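Long-range contacts in Blr3880 protein (Bradyrhizobium japonicum, PDB 2OOD), which probably catalyses the zinc-dependent hydrolytic deamination of guanine to xanthine and ammonia, a step of purine breakdown: residues A[6-11]-A[64-69]; A[35-40]-A[49-54]; A[68-73]-A[409-414]; A[405-410]-A[451-456]. One frame throughout, in Å; residues are numbered along the deposited sequence.

Contact 1: residues A[6-11]-A[64-69]; sequences VGIRGT and THIKDR
Arg-9 lies across the ring of His-65 where two neighbouring strands run parallel at one side of a four-stranded mixed sheet, part of the small beta domain that accompanies the barrel in this superfamily. With chi1 at 176° and an otherwise extended chain, the arginine sweeps over the imidazole atom by atom. Its CB approaches His-65 CD2 at 3.8 Å, and Arg-9 CG comes to 3.4 Å from the same carbon. Arg-9 CD sits over the ring face, 3.8 Å from the centroid of His-65, in a CH-pi contact. Arg-9 NE then passes His-65 NE2 at 3.8 Å, and the guanidinium, with CE1 of the histidine over one face, is turned 35° from the ring plane. This charged tip also makes a cation-pi contact with Tyr-51. A long aliphatic chain with a charged end suits this place: its methylenes cover the ring, while NE reaches a salt bridge with Asp-35. The opposite face of the imidazole carries CG of Lys-67.

The other side of the sheet is apolar. Ile-8 CG2 and Ile-66 CG1 meet at 3.9 Å, the side chains alongside each other with the same heading, and Ile-71 packed against both. Backbone bonds of the parallel pairing set the register: Thr-64 N to Gly-7 O, Arg-9 N to Thr-64 O at 2.9 Å, and Ile-66 N to Arg-9 O. Gly-10 has backbone angles that a side chain would not tolerate and turns the chain away. A water lies beyond, accepting from Thr-11 N and donating to Arg-69 O and, at 2.8 Å, to Ile-66 O.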
loop_
_atom_site.group_PDB
_atom_site.type_symbol
_atom_site.label_atom_id
_atom_site.label_comp_id
_atom_site.label_asym_id
_atom_site.label_seq_id
_atom_site.Cartn_x
_atom_site.Cartn_y
_atom_site.Cartn_z
ATOM N N VAL A 6 35.897 4.958 12.235
ATOM C CA VAL A 6 35.691 4.965 10.799
ATOM C C VAL A 6 34.888 6.186 10.354
ATOM O O VAL A 6 34.133 6.766 11.138
ATOM C CB VAL A 6 34.976 3.671 10.354
ATOM C CG1 VAL A 6 33.604 3.579 11.023
ATOM C CG2 VAL A 6 34.867 3.635 8.827
ATOM N N GLY A 7 35.060 6.573 9.095
ATOM C CA GLY A 7 34.358 7.728 8.580
ATOM C C GLY A 7 33.528 7.407 7.354
ATOM O O GLY A 7 34.046 6.903 6.351
ATOM N N ILE A 8 32.234 7.704 7.425
ATOM C CA ILE A 8 31.341 7.430 6.311
ATOM C C ILE A 8 31.175 8.657 5.430
ATOM O O ILE A 8 30.904 9.758 5.916
ATOM C CB ILE A 8 29.952 6.963 6.806
ATOM C CG1 ILE A 8 30.065 5.579 7.452
ATOM C CG2 ILE A 8 28.981 6.890 5.641
ATOM C CD1 ILE A 8 30.805 5.565 8.755
ATOM N N ARG A 9 31.338 8.458 4.129
ATOM C CA ARG A 9 31.217 9.546 3.179
ATOM C C ARG A 9 30.126 9.299 2.149
ATOM O O ARG A 9 29.915 8.164 1.717
ATOM C CB ARG A 9 32.542 9.749 2.454
ATOM C CG ARG A 9 32.477 10.796 1.375
ATOM C CD ARG A 9 33.769 10.869 0.604
ATOM N NE ARG A 9 33.738 11.950 -0.371
ATOM C CZ ARG A 9 34.809 12.425 -0.994
ATOM N NH1 ARG A 9 36.002 11.909 -0.743
ATOM N NH2 ARG A 9 34.688 13.421 -1.859
ATOM N N GLY A 10 29.453 10.377 1.750
ATOM C CA GLY A 10 28.398 10.284 0.757
ATOM C C GLY A 10 27.353 11.367 0.951
ATOM O O GLY A 10 27.555 12.306 1.728
ATOM N N THR A 11 26.238 11.243 0.233
ATOM C CA THR A 11 25.133 12.198 0.337
ATOM C C THR A 11 24.281 11.920 1.592
ATOM O O THR A 11 23.713 10.833 1.746
ATOM C CB THR A 11 24.229 12.112 -0.898
ATOM O OG1 THR A 11 25.015 12.310 -2.077
ATOM C CG2 THR A 11 23.141 13.170 -0.833
ATOM N N THR A 64 34.899 5.302 4.372
ATOM C CA THR A 64 34.140 4.341 3.575
ATOM C C THR A 64 33.193 5.188 2.730
ATOM O O THR A 64 32.360 5.913 3.266
ATOM C CB THR A 64 33.310 3.405 4.471
ATOM O OG1 THR A 64 34.186 2.676 5.340
ATOM C CG2 THR A 64 32.501 2.434 3.620
ATOM N N HIS A 65 33.320 5.108 1.414
ATOM C CA HIS A 65 32.474 5.917 0.548
ATOM C C HIS A 65 31.246 5.189 0.002
ATOM O O HIS A 65 31.358 4.380 -0.929
ATOM C CB HIS A 65 33.300 6.464 -0.626
ATOM C CG HIS A 65 32.668 7.630 -1.329
ATOM N ND1 HIS A 65 33.092 8.071 -2.565
ATOM C CD2 HIS A 65 31.651 8.450 -0.967
ATOM C CE1 HIS A 65 32.364 9.111 -2.936
ATOM N NE2 HIS A 65 31.482 9.362 -1.985
ATOM N N ILE A 66 30.081 5.477 0.590
ATOM C CA ILE A 66 28.821 4.894 0.132
ATOM C C ILE A 66 28.446 5.770 -1.061
ATOM O O ILE A 66 27.966 6.882 -0.883
ATOM C CB ILE A 66 27.679 5.035 1.169
ATOM C CG1 ILE A 66 28.158 4.657 2.572
ATOM C CG2 ILE A 66 26.504 4.149 0.759
ATOM C CD1 ILE A 66 28.358 3.200 2.772
ATOM N N LYS A 67 28.665 5.290 -2.274
ATOM C CA LYS A 67 28.346 6.104 -3.439
ATOM C C LYS A 67 26.909 5.974 -3.951
ATOM O O LYS A 67 26.230 4.989 -3.675
ATOM C CB LYS A 67 29.324 5.784 -4.571
ATOM C CG LYS A 67 30.766 6.167 -4.266
ATOM C CD LYS A 67 31.682 5.809 -5.431
ATOM C CE LYS A 67 33.123 6.237 -5.161
ATOM N NZ LYS A 67 33.999 6.079 -6.371
ATOM N N ASP A 68 26.458 6.987 -4.686
ATOM C CA ASP A 68 25.123 7.023 -5.282
ATOM C C ASP A 68 23.950 6.624 -4.399
ATOM O O ASP A 68 23.036 5.931 -4.854
ATOM C CB ASP A 68 25.093 6.163 -6.540
ATOM C CG ASP A 68 26.128 6.593 -7.555
ATOM O OD1 ASP A 68 26.211 7.812 -7.833
ATOM O OD2 ASP A 68 26.856 5.715 -8.074
ATOM N N ARG A 69 23.958 7.066 -3.150
ATOM C CA ARG A 69 22.871 6.742 -2.245
ATOM C C ARG A 69 22.532 7.981 -1.432
ATOM O O ARG A 69 23.249 8.984 -1.471
ATOM C CB ARG A 69 23.296 5.624 -1.290
ATOM C CG ARG A 69 23.709 4.331 -1.961
ATOM C CD ARG A 69 22.509 3.580 -2.498
ATOM N NE ARG A 69 22.866 2.288 -3.084
ATOM C CZ ARG A 69 23.097 2.077 -4.377
ATOM N NH1 ARG A 69 23.012 3.074 -5.252
ATOM N NH2 ARG A 69 23.400 0.855 -4.798
HETATM O O HOH W 1 26.312 9.028 -1.634
#

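Contact 2: residues A[35-40]-A[49-54]; sequences DGLMVV and GPYEKI
Nearly trans first torsions in both Asp-35 (chi1 177°) and Tyr-51 (chi1 178°) send these side chains the same way, side by side, with the carboxylate and the ring planes 41° apart. Carboxylate oxygen OD2 of Asp-35 therefore lies beside CB and CG of the tyrosine. An acid and an aromatic side by side suit one guanidinium, that of Arg-9: the acid pairs with its charge, while the Tyr-51 ring offers it a pi face.

Away from the carboxylate the contact is apolar. Leu-37 CB touches the ring edge at Tyr-51 CD1, 4.1 Å away, and Leu-37 CD2 reaches Ile-54 CG2 at 3.6 Å. That same methyl of Ile-54 meets Val-39 CG2 at 3.8 Å, so one branched residue of the helix serves two residues of the strand.

Backbone bonds join the two segments. Leu-37 N donates to Gly-49 O at 2.9 Å, and Tyr-51 N donates to Asp-35 O at 2.8 Å. Gly-49 has backbone angles that favour glycine, and Pro-50 fills the N-cap position, its O accepting from Ile-54 N. This is a beta hairpin, strands 36-41 and 45-48, whose second arm turns at Gly-49 and enters helix 51-57 through Pro-50.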
loop_
_atom_site.group_PDB
_atom_site.type_symbol
_atom_site.label_atom_id
_atom_site.label_comp_id
_atom_site.label_asym_id
_atom_site.label_seq_id
_atom_site.Cartn_x
_atom_site.Cartn_y
_atom_site.Cartn_z
ATOM N N ASP A 35 27.909 16.036 -0.312
ATOM C CA ASP A 35 29.139 15.272 -0.106
ATOM C C ASP A 35 29.647 15.519 1.314
ATOM O O ASP A 35 30.464 16.412 1.545
ATOM C CB ASP A 35 30.202 15.692 -1.129
ATOM C CG ASP A 35 31.534 14.985 -0.911
ATOM O OD1 ASP A 35 31.531 13.762 -0.648
ATOM O OD2 ASP A 35 32.592 15.645 -1.011
ATOM N N GLY A 36 29.165 14.726 2.264
ATOM C CA GLY A 36 29.576 14.920 3.639
ATOM C C GLY A 36 30.334 13.749 4.217
ATOM O O GLY A 36 30.438 12.686 3.601
ATOM N N LEU A 37 30.862 13.946 5.420
ATOM C CA LEU A 37 31.625 12.913 6.096
ATOM C C LEU A 37 31.210 12.804 7.553
ATOM O O LEU A 37 31.108 13.799 8.270
ATOM C CB LEU A 37 33.121 13.225 6.007
ATOM C CG LEU A 37 34.085 12.305 6.764
ATOM C CD1 LEU A 37 34.017 10.899 6.194
ATOM C CD2 LEU A 37 35.501 12.852 6.657
HETATM N N MSE A 38 30.962 11.578 7.987
HETATM C CA MSE A 38 30.567 11.324 9.358
HETATM C C MSE A 38 31.662 10.470 9.989
HETATM O O MSE A 38 31.999 9.402 9.479
HETATM C CB MSE A 38 29.225 10.588 9.379
HETATM C CG MSE A 38 28.675 10.298 10.763
HETATM SE SE MSE A 38 26.877 9.466 10.643
HETATM C CE MSE A 38 27.369 7.556 10.729
ATOM N N VAL A 39 32.225 10.959 11.088
ATOM C CA VAL A 39 33.292 10.263 11.789
ATOM C C VAL A 39 32.721 9.568 13.017
ATOM O O VAL A 39 32.343 10.222 13.993
ATOM C CB VAL A 39 34.397 11.258 12.222
ATOM C CG1 VAL A 39 35.443 10.552 13.045
ATOM C CG2 VAL A 39 35.030 11.893 10.994
ATOM N N VAL A 40 32.661 8.241 12.969
ATOM C CA VAL A 40 32.115 7.457 14.075
ATOM C C VAL A 40 33.220 6.694 14.804
ATOM O O VAL A 40 34.002 5.982 14.177
ATOM C CB VAL A 40 31.085 6.428 13.560
ATOM C CG1 VAL A 40 30.251 5.907 14.708
ATOM C CG2 VAL A 40 30.223 7.049 12.501
ATOM N N GLY A 49 29.520 16.764 9.007
ATOM C CA GLY A 49 29.573 18.015 8.275
ATOM C C GLY A 49 30.061 17.768 6.863
ATOM O O GLY A 49 30.274 16.614 6.482
ATOM N N PRO A 50 30.250 18.821 6.056
ATOM C CA PRO A 50 30.721 18.647 4.678
ATOM C C PRO A 50 32.055 17.906 4.631
ATOM O O PRO A 50 32.853 17.986 5.571
ATOM C CB PRO A 50 30.808 20.085 4.155
ATOM C CG PRO A 50 31.115 20.870 5.400
ATOM C CD PRO A 50 30.181 20.245 6.415
ATOM N N TYR A 51 32.289 17.188 3.533
ATOM C CA TYR A 51 33.504 16.393 3.365
ATOM C C TYR A 51 34.850 17.076 3.672
ATOM O O TYR A 51 35.524 16.726 4.649
ATOM C CB TYR A 51 33.546 15.801 1.955
ATOM C CG TYR A 51 34.800 15.006 1.713
ATOM C CD1 TYR A 51 35.111 13.904 2.500
ATOM C CD2 TYR A 51 35.706 15.387 0.736
ATOM C CE1 TYR A 51 36.298 13.203 2.324
ATOM C CE2 TYR A 51 36.901 14.693 0.548
ATOM C CZ TYR A 51 37.195 13.601 1.348
ATOM O OH TYR A 51 38.396 12.923 1.175
ATOM N N GLU A 52 35.253 18.026 2.834
ATOM C CA GLU A 52 36.515 18.732 3.043
ATOM C C GLU A 52 36.755 19.117 4.503
ATOM O O GLU A 52 37.677 18.613 5.141
ATOM C CB GLU A 52 36.569 19.994 2.182
ATOM C CG GLU A 52 36.726 19.735 0.695
ATOM C CD GLU A 52 37.837 18.732 0.397
ATOM O OE1 GLU A 52 38.769 18.593 1.244
ATOM O OE2 GLU A 52 37.785 18.089 -0.691
ATOM N N LYS A 53 35.921 20.001 5.035
ATOM C CA LYS A 53 36.085 20.454 6.414
ATOM C C LYS A 53 36.275 19.327 7.430
ATOM O O LYS A 53 37.080 19.445 8.365
ATOM C CB LYS A 53 34.894 21.322 6.837
ATOM C CG LYS A 53 34.931 21.762 8.295
ATOM C CD LYS A 53 33.701 22.612 8.634
ATOM C CE LYS A 53 33.740 23.137 10.081
ATOM N NZ LYS A 53 33.840 22.044 11.120
ATOM N N ILE A 54 35.544 18.234 7.252
ATOM C CA ILE A 54 35.654 17.125 8.187
ATOM C C ILE A 54 36.875 16.257 7.901
ATOM O O ILE A 54 37.595 15.863 8.828
ATOM C CB ILE A 54 34.383 16.258 8.161
ATOM C CG1 ILE A 54 33.173 17.145 8.439
ATOM C CG2 ILE A 54 34.462 15.168 9.224
ATOM C CD1 ILE A 54 33.243 17.817 9.790
#

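Contact 3: residues A[68-73]-A[409-414]; sequences DRIIVP and LDPNGG
Ile-70 and Leu-409 form an antiparallel hydrogen-bonded pair, the point where the long strand 70-81, which further on carries the zinc ligands His-79 and His-81, is joined by strand 406-409 from late in the chain. The backbone bonds run both ways: Ile-70 N to Leu-409 O at 2.9 Å, and Leu-409 N to Ile-70 O at 2.9 Å.

Apolar contacts follow on one face of this pairing. Val-72 CG2 meets Leu-409 CD1 at 4.0 Å, the two side chains crossing at about a right angle, while Ile-70 CG1 reaches Pro-411 CD at 4.4 Å. Beta-branched Ile-70 and Val-72 suit a strand and, with Leu-409 and the Pro-411 ring, make this buried face apolar.

The charged contact is different in kind. Arg-69 is bent at chi2 (-74°), which folds its CD against Leu-409 O and lays the guanidinium flat on the carboxylate of Asp-410, the planes only 2° apart. Near the guanidinium plane, NH1 donates to Asp-68 O and NE holds Asp-454, which leaves a face for Asp-410 CG, 3.6 Å from Arg-69 NH1. The long ion pair from Arg-69 NH1 to Asp-410 OD1, 3.8 Å, is thus one of charges alone.

Two turns shape the loop that follows. Gly-413 N donates to Asp-410 O across a type I turn, and Asp-410 OD1 makes an Asx turn, taking Asn-412 N at 3.0 Å from 55° above the carboxylate plane.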
loop_
_atom_site.group_PDB
_atom_site.type_symbol
_atom_site.label_atom_id
_atom_site.label_comp_id
_atom_site.label_asym_id
_atom_site.label_seq_id
_atom_site.Cartn_x
_atom_site.Cartn_y
_atom_site.Cartn_z
ATOM N N ASP A 68 26.458 6.987 -4.686
ATOM C CA ASP A 68 25.123 7.023 -5.282
ATOM C C ASP A 68 23.950 6.624 -4.399
ATOM O O ASP A 68 23.036 5.931 -4.854
ATOM C CB ASP A 68 25.093 6.163 -6.540
ATOM C CG ASP A 68 26.128 6.593 -7.555
ATOM O OD1 ASP A 68 26.211 7.812 -7.833
ATOM O OD2 ASP A 68 26.856 5.715 -8.074
ATOM N N ARG A 69 23.958 7.066 -3.150
ATOM C CA ARG A 69 22.871 6.742 -2.245
ATOM C C ARG A 69 22.532 7.981 -1.432
ATOM O O ARG A 69 23.249 8.984 -1.471
ATOM C CB ARG A 69 23.296 5.624 -1.290
ATOM C CG ARG A 69 23.709 4.331 -1.961
ATOM C CD ARG A 69 22.509 3.580 -2.498
ATOM N NE ARG A 69 22.866 2.288 -3.084
ATOM C CZ ARG A 69 23.097 2.077 -4.377
ATOM N NH1 ARG A 69 23.012 3.074 -5.252
ATOM N NH2 ARG A 69 23.400 0.855 -4.798
ATOM N N ILE A 70 21.418 7.919 -0.712
ATOM C CA ILE A 70 21.036 9.014 0.157
ATOM C C ILE A 70 21.070 8.377 1.542
ATOM O O ILE A 70 20.258 7.503 1.854
ATOM C CB ILE A 70 19.629 9.552 -0.177
ATOM C CG1 ILE A 70 19.611 10.111 -1.599
ATOM C CG2 ILE A 70 19.264 10.676 0.772
ATOM C CD1 ILE A 70 18.322 10.774 -1.977
ATOM N N ILE A 71 22.042 8.782 2.356
ATOM C CA ILE A 71 22.197 8.227 3.697
ATOM C C ILE A 71 21.343 8.975 4.711
ATOM O O ILE A 71 21.496 10.180 4.900
ATOM C CB ILE A 71 23.678 8.273 4.157
ATOM C CG1 ILE A 71 24.580 7.709 3.058
ATOM C CG2 ILE A 71 23.860 7.454 5.424
ATOM C CD1 ILE A 71 26.043 7.851 3.346
ATOM N N VAL A 72 20.438 8.249 5.359
ATOM C CA VAL A 72 19.554 8.842 6.351
ATOM C C VAL A 72 19.656 8.063 7.656
ATOM O O VAL A 72 20.187 6.956 7.679
ATOM C CB VAL A 72 18.088 8.822 5.862
ATOM C CG1 VAL A 72 17.958 9.615 4.568
ATOM C CG2 VAL A 72 17.630 7.388 5.652
ATOM N N PRO A 73 19.176 8.643 8.767
ATOM C CA PRO A 73 19.235 7.951 10.057
ATOM C C PRO A 73 18.406 6.671 10.028
ATOM O O PRO A 73 17.460 6.562 9.253
ATOM C CB PRO A 73 18.664 8.983 11.021
ATOM C CG PRO A 73 19.121 10.263 10.428
ATOM C CD PRO A 73 18.821 10.059 8.959
ATOM N N LEU A 409 19.957 4.655 1.231
ATOM C CA LEU A 409 18.824 4.501 0.328
ATOM C C LEU A 409 19.228 4.630 -1.128
ATOM O O LEU A 409 20.024 5.498 -1.490
ATOM C CB LEU A 409 17.751 5.555 0.625
ATOM C CG LEU A 409 17.012 5.532 1.964
ATOM C CD1 LEU A 409 16.095 6.724 2.023
ATOM C CD2 LEU A 409 16.218 4.247 2.125
ATOM N N ASP A 410 18.683 3.754 -1.962
ATOM C CA ASP A 410 18.946 3.804 -3.389
ATOM C C ASP A 410 17.669 4.364 -3.993
ATOM O O ASP A 410 16.699 3.638 -4.198
ATOM C CB ASP A 410 19.219 2.407 -3.942
ATOM C CG ASP A 410 19.437 2.411 -5.444
ATOM O OD1 ASP A 410 19.345 3.497 -6.060
ATOM O OD2 ASP A 410 19.695 1.333 -6.011
ATOM N N PRO A 411 17.652 5.672 -4.284
ATOM C CA PRO A 411 16.458 6.299 -4.860
ATOM C C PRO A 411 15.894 5.642 -6.115
ATOM O O PRO A 411 14.756 5.901 -6.486
ATOM C CB PRO A 411 16.898 7.749 -5.087
ATOM C CG PRO A 411 18.382 7.649 -5.234
ATOM C CD PRO A 411 18.763 6.634 -4.197
ATOM N N ASN A 412 16.676 4.780 -6.757
ATOM C CA ASN A 412 16.212 4.117 -7.970
ATOM C C ASN A 412 15.577 2.756 -7.730
ATOM O O ASN A 412 15.070 2.132 -8.660
ATOM C CB ASN A 412 17.358 3.972 -8.976
ATOM C CG ASN A 412 17.665 5.271 -9.699
ATOM O OD1 ASN A 412 16.774 5.890 -10.279
ATOM N ND2 ASN A 412 18.930 5.686 -9.675
ATOM N N GLY A 413 15.593 2.305 -6.482
ATOM C CA GLY A 413 15.020 1.012 -6.158
ATOM C C GLY A 413 13.506 0.988 -6.144
ATOM O O GLY A 413 12.862 2.002 -5.875
ATOM N N GLY A 414 12.934 -0.176 -6.431
ATOM C CA GLY A 414 11.491 -0.301 -6.441
ATOM C C GLY A 414 10.990 -0.810 -7.771
ATOM O O GLY A 414 11.758 -1.358 -8.552
#

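Contact 4: residues A[405-410]-A[451-456]; sequences DFVALD and RCVDET
Val-407, Ala-408 and Leu-409 pack against Val-453 to Thr-456 as an antiparallel strand pair interrupted by a classic beta bulge. On the tight side, Val-407 and Val-453 both hold CG1 anti to the backbone N (chi1 171° and 178°), bringing these methyls to 3.9 Å between Val-407 CG1 and Val-453 CG1. On the other face Ala-408 CB lies 3.8 Å from Glu-455 CB; a side chain this small suits the place, as Arg-69 and Ile-66 also press on it. The bulge shows in the bonds: Ala-408 N gives to Glu-455 O at 2.8 Å, but Ala-408 O takes Asp-454 N at 2.9 Å and, weakly, Glu-455 N as well. Asp-410 N closes the pairing on Cys-452 O at 2.7 Å.

The looser end is polar. Carboxylate oxygens Asp-410 OD2 and Asp-454 OD1 stand 5.1 Å apart, and a water between them donates to Asp-410 OD2 at 2.6 Å and to Asp-454 OD1 at 2.9 Å. Asp-410 OD1 is held by Asn-412 N, and Asp-454 OD2 forms salt bridges to Arg-69 and Lys-465. Both acids are probably ionised, their mutual repulsion probably eased by the water and by Arg-69 and Lys-465.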
loop_
_atom_site.group_PDB
_atom_site.type_symbol
_atom_site.label_atom_id
_atom_site.label_comp_id
_atom_site.label_asym_id
_atom_site.label_seq_id
_atom_site.Cartn_x
_atom_site.Cartn_y
_atom_site.Cartn_z
ATOM N N ASP A 405 23.342 4.737 13.824
ATOM C CA ASP A 405 22.512 3.766 13.111
ATOM C C ASP A 405 22.107 4.502 11.847
ATOM O O ASP A 405 21.670 5.642 11.925
ATOM C CB ASP A 405 21.253 3.409 13.902
ATOM C CG ASP A 405 21.554 2.637 15.164
ATOM O OD1 ASP A 405 22.709 2.203 15.320
ATOM O OD2 ASP A 405 20.638 2.454 15.996
ATOM N N PHE A 406 22.266 3.892 10.682
ATOM C CA PHE A 406 21.865 4.586 9.470
ATOM C C PHE A 406 21.558 3.670 8.306
ATOM O O PHE A 406 21.871 2.483 8.334
ATOM C CB PHE A 406 22.911 5.637 9.075
ATOM C CG PHE A 406 24.310 5.100 8.931
ATOM C CD1 PHE A 406 24.800 4.714 7.686
ATOM C CD2 PHE A 406 25.144 4.980 10.043
ATOM C CE1 PHE A 406 26.103 4.217 7.554
ATOM C CE2 PHE A 406 26.443 4.482 9.911
ATOM C CZ PHE A 406 26.917 4.104 8.668
ATOM N N VAL A 407 20.929 4.237 7.284
ATOM C CA VAL A 407 20.530 3.479 6.112
ATOM C C VAL A 407 20.946 4.165 4.823
ATOM O O VAL A 407 20.832 5.379 4.686
ATOM C CB VAL A 407 18.985 3.286 6.089
ATOM C CG1 VAL A 407 18.544 2.700 4.766
ATOM C CG2 VAL A 407 18.553 2.372 7.223
ATOM N N ALA A 408 21.439 3.384 3.877
ATOM C CA ALA A 408 21.825 3.933 2.595
ATOM C C ALA A 408 20.680 3.616 1.643
ATOM O O ALA A 408 20.445 2.454 1.305
ATOM C CB ALA A 408 23.113 3.296 2.113
ATOM N N LEU A 409 19.957 4.655 1.231
ATOM C CA LEU A 409 18.824 4.501 0.328
ATOM C C LEU A 409 19.228 4.630 -1.128
ATOM O O LEU A 409 20.024 5.498 -1.490
ATOM C CB LEU A 409 17.751 5.555 0.625
ATOM C CG LEU A 409 17.012 5.532 1.964
ATOM C CD1 LEU A 409 16.095 6.724 2.023
ATOM C CD2 LEU A 409 16.218 4.247 2.125
ATOM N N ASP A 410 18.683 3.754 -1.962
ATOM C CA ASP A 410 18.946 3.804 -3.389
ATOM C C ASP A 410 17.669 4.364 -3.993
ATOM O O ASP A 410 16.699 3.638 -4.198
ATOM C CB ASP A 410 19.219 2.407 -3.942
ATOM C CG ASP A 410 19.437 2.411 -5.444
ATOM O OD1 ASP A 410 19.345 3.497 -6.060
ATOM O OD2 ASP A 410 19.695 1.333 -6.011
ATOM N N ARG A 451 13.024 -2.213 -1.525
ATOM C CA ARG A 451 14.108 -2.427 -2.477
ATOM C C ARG A 451 14.987 -1.168 -2.484
ATOM O O ARG A 451 16.071 -1.158 -3.062
ATOM C CB ARG A 451 13.565 -2.698 -3.894
ATOM C CG ARG A 451 12.418 -3.687 -3.945
ATOM C CD ARG A 451 12.467 -4.620 -5.145
ATOM N NE ARG A 451 11.519 -4.362 -6.239
ATOM C CZ ARG A 451 10.221 -4.099 -6.103
ATOM N NH1 ARG A 451 9.663 -4.023 -4.912
ATOM N NH2 ARG A 451 9.456 -3.964 -7.172
ATOM N N CYS A 452 14.517 -0.108 -1.834
ATOM C CA CYS A 452 15.271 1.138 -1.766
ATOM C C CYS A 452 16.278 1.120 -0.624
ATOM O O CYS A 452 17.135 1.998 -0.523
ATOM C CB CYS A 452 14.324 2.325 -1.601
ATOM S SG CYS A 452 13.370 2.673 -3.080
ATOM N N VAL A 453 16.166 0.119 0.239
ATOM C CA VAL A 453 17.081 -0.018 1.359
ATOM C C VAL A 453 18.265 -0.840 0.866
ATOM O O VAL A 453 18.160 -2.054 0.687
ATOM C CB VAL A 453 16.405 -0.732 2.538
ATOM C CG1 VAL A 453 17.385 -0.904 3.690
ATOM C CG2 VAL A 453 15.206 0.063 2.979
ATOM N N ASP A 454 19.389 -0.167 0.635
ATOM C CA ASP A 454 20.578 -0.839 0.131
ATOM C C ASP A 454 21.535 -1.299 1.232
ATOM O O ASP A 454 22.135 -2.367 1.131
ATOM C CB ASP A 454 21.310 0.074 -0.851
ATOM C CG ASP A 454 22.279 -0.685 -1.734
ATOM O OD1 ASP A 454 21.841 -1.640 -2.415
ATOM O OD2 ASP A 454 23.475 -0.326 -1.746
ATOM N N GLU A 455 21.677 -0.503 2.283
ATOM C CA GLU A 455 22.559 -0.872 3.378
ATOM C C GLU A 455 21.976 -0.392 4.695
ATOM O O GLU A 455 21.443 0.711 4.773
ATOM C CB GLU A 455 23.944 -0.248 3.183
ATOM C CG GLU A 455 24.688 -0.712 1.939
ATOM C CD GLU A 455 26.072 -0.089 1.818
ATOM O OE1 GLU A 455 26.614 0.354 2.855
ATOM O OE2 GLU A 455 26.621 -0.057 0.691
ATOM N N THR A 456 22.067 -1.226 5.724
ATOM C CA THR A 456 21.572 -0.864 7.047
ATOM C C THR A 456 22.742 -1.012 8.017
ATOM O O THR A 456 23.332 -2.081 8.116
ATOM C CB THR A 456 20.421 -1.787 7.508
ATOM O OG1 THR A 456 19.355 -1.743 6.556
ATOM C CG2 THR A 456 19.894 -1.334 8.852
HETATM O O HOH W 2 20.418 -0.952 -4.900
#

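Contacts 1 and 2 share the four-stranded sheet through neighbouring strands 5-9 and 36-41, their centres about 9 Å apart, and along the chain contact 2 falls between the two segments of contact 1. Contact 3 begins where contact 1 ends, at Asp-68 and Arg-69, and contact 4 overlaps contact 3 at Leu-409 and Asp-410, their centres about 6 Å apart. Contacts 2 and 4 lie farthest apart, with about 19 Å between centres. Arg-69, common to contacts 1 and 3, also reaches Asp-454 of contact 4. Together they tie the chain's beginning to strands 406-409 and 453-458, away from the zinc and guanine site, consistent with the small beta domain of this superfamily, built from the N- and C-terminal parts of the chain.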